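PDB 4EGW: magnesium transport protein CorA from Methanocaldococcus jannaschii, which mediates magnesium influx as a homopentameric channel that is activated by low cytoplasmic magnesium and inactive when it is high. Local coordinates for residues His138-Ile141 and Ser142-Pro146. Residues are numbered along the deposited sequence; the frame is centred on the assembly and turned at random.
Sequences HKLI and STKKP. With BU1 (1,4-butanediol), chain U.
T143 N donates to K139 O at 3.1 Å, with an N-H...O angle of 167°. One residue earlier, S142 N reaches H138 O at 3.2 Å and lies well above that carbonyl plane. K144 N also points to L140 O, but the modelled separation of 2.3 Å is too short for that bond to be trusted. K139 O takes a second, weak bond from the hydroxyl OG1 of T143. The OG of S142 sits 2.7 Å from H138 O.

Past the helix end, the amine of K144 bonds to the backbone oxygen of K145, with NZ to O at 2.6 Å. The lysine chain is bent at chi3 and chi4, and the bends turn the amine toward K145 O. The amine of K145 lies near T143 O, but its NZ to O distance of 2.5 Å is very short and the bond doubtful.

The aliphatic part of K144 packs against the last turn. CG stands anti to the backbone N (chi1 -179°), which carries the chain past L140. Methyl CD2 of L140 meets both CB and CD of K144, each at 3.5 Å. I141 runs alongside K144, pointing the same way, and its CD1 approaches K144 CE. Outside this turn, the ring of H138 meets that of W52, and I141 touches D32 of strand 28-33. K139 NZ forms a salt bridge with E177 of the second subunit.

A 1,4-butanediol molecule lies beside K144, with C2 3.7 Å from CD. L140 and K144 line its pocket with V149 and F150. The arrangement is the C-terminal end of helix 132-143 in the cytoplasmic domain of CorA, where the amides of S142 and T143 close the final helical turn and K144 is the first residue to leave helical geometry.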
loop_
_atom_site.group_PDB
_atom_site.type_symbol
_atom_site.label_atom_id
_atom_site.label_comp_id
_atom_site.label_asym_id
_atom_site.label_seq_id
_atom_site.Cartn_x
_atom_site.Cartn_y
_atom_site.Cartn_z
ATOM N N HIS A 138 14.869 -3.662 -6.026
ATOM C CA HIS A 138 15.975 -4.576 -6.314
ATOM C C HIS A 138 15.472 -6.011 -6.377
ATOM O O HIS A 138 15.954 -6.825 -7.166
ATOM C CB HIS A 138 17.077 -4.448 -5.259
ATOM C CG HIS A 138 17.855 -3.171 -5.347
ATOM N ND1 HIS A 138 17.629 -2.221 -6.322
ATOM C CD2 HIS A 138 18.863 -2.689 -4.583
ATOM C CE1 HIS A 138 18.459 -1.209 -6.151
ATOM N NE2 HIS A 138 19.223 -1.468 -5.105
ATOM N N LYS A 139 14.493 -6.315 -5.539
ATOM C CA LYS A 139 13.896 -7.632 -5.506
ATOM C C LYS A 139 12.943 -7.781 -6.684
ATOM O O LYS A 139 12.957 -8.792 -7.383
ATOM C CB LYS A 139 13.160 -7.822 -4.186
ATOM C CG LYS A 139 12.811 -9.255 -3.837
ATOM C CD LYS A 139 12.561 -9.377 -2.343
ATOM C CE LYS A 139 13.757 -8.847 -1.553
ATOM N NZ LYS A 139 13.454 -8.694 -0.096
ATOM N N LEU A 140 12.121 -6.763 -6.909
ATOM C CA LEU A 140 11.200 -6.764 -8.036
ATOM C C LEU A 140 11.979 -6.973 -9.319
ATOM O O LEU A 140 11.681 -7.878 -10.097
ATOM C CB LEU A 140 10.424 -5.447 -8.105
ATOM C CG LEU A 140 9.606 -5.139 -9.364
ATOM C CD1 LEU A 140 8.534 -4.100 -9.063
ATOM C CD2 LEU A 140 10.493 -4.673 -10.513
ATOM N N ILE A 141 12.977 -6.122 -9.531
ATOM C CA ILE A 141 13.816 -6.194 -10.717
ATOM C C ILE A 141 14.367 -7.596 -10.917
ATOM O O ILE A 141 14.334 -8.140 -12.025
ATOM C CB ILE A 141 14.998 -5.226 -10.625
ATOM C CG1 ILE A 141 14.500 -3.778 -10.604
ATOM C CG2 ILE A 141 15.968 -5.470 -11.772
ATOM C CD1 ILE A 141 13.381 -3.499 -11.580
ATOM N N SER A 142 14.876 -8.178 -9.836
ATOM C CA SER A 142 15.393 -9.535 -9.888
ATOM C C SER A 142 14.351 -10.454 -10.519
ATOM O O SER A 142 14.644 -11.159 -11.484
ATOM C CB SER A 142 15.777 -10.023 -8.487
ATOM O OG SER A 142 16.815 -9.227 -7.937
ATOM N N THR A 143 13.130 -10.432 -9.993
ATOM C CA THR A 143 12.060 -11.259 -10.542
ATOM C C THR A 143 11.478 -10.658 -11.824
ATOM O O THR A 143 11.085 -11.392 -12.730
ATOM C CB THR A 143 10.927 -11.502 -9.521
ATOM O OG1 THR A 143 11.491 -11.772 -8.235
ATOM C CG2 THR A 143 10.068 -12.689 -9.945
ATOM N N LYS A 144 11.430 -9.328 -11.901
ATOM C CA LYS A 144 10.862 -8.657 -13.070
ATOM C C LYS A 144 11.599 -9.017 -14.349
ATOM O O LYS A 144 12.810 -9.236 -14.342
ATOM C CB LYS A 144 10.856 -7.137 -12.904
ATOM C CG LYS A 144 10.248 -6.399 -14.097
ATOM C CD LYS A 144 10.407 -4.891 -13.988
ATOM C CE LYS A 144 11.844 -4.493 -14.207
ATOM N NZ LYS A 144 12.343 -5.054 -15.486
ATOM N N LYS A 145 10.854 -9.057 -15.451
ATOM C CA LYS A 145 11.400 -9.475 -16.736
ATOM C C LYS A 145 12.402 -8.453 -17.284
ATOM O O LYS A 145 12.619 -7.403 -16.675
ATOM C CB LYS A 145 10.262 -9.719 -17.740
ATOM C CG LYS A 145 9.590 -11.092 -17.645
ATOM C CD LYS A 145 8.752 -11.234 -16.380
ATOM C CE LYS A 145 9.567 -11.795 -15.225
ATOM N NZ LYS A 145 8.897 -11.592 -13.908
ATOM N N PRO A 146 13.023 -8.766 -18.437
ATOM C CA PRO A 146 13.999 -7.867 -19.059
ATOM C C PRO A 146 13.418 -6.907 -20.100
ATOM O O PRO A 146 12.213 -6.872 -20.345
ATOM C CB PRO A 146 14.982 -8.835 -19.740
ATOM C CG PRO A 146 14.349 -10.225 -19.647
ATOM C CD PRO A 146 12.946 -10.043 -19.164
HETATM C C1 BU1 U . 9.644 -0.721 -13.736
HETATM C C2 BU1 U . 8.901 -1.559 -14.717
HETATM C C3 BU1 U . 8.463 -0.902 -15.981
HETATM C C4 BU1 U . 7.682 -1.723 -16.948
HETATM O O5 BU1 U . 9.898 -1.262 -12.492
HETATM O O6 BU1 U . 7.681 -3.092 -16.760
#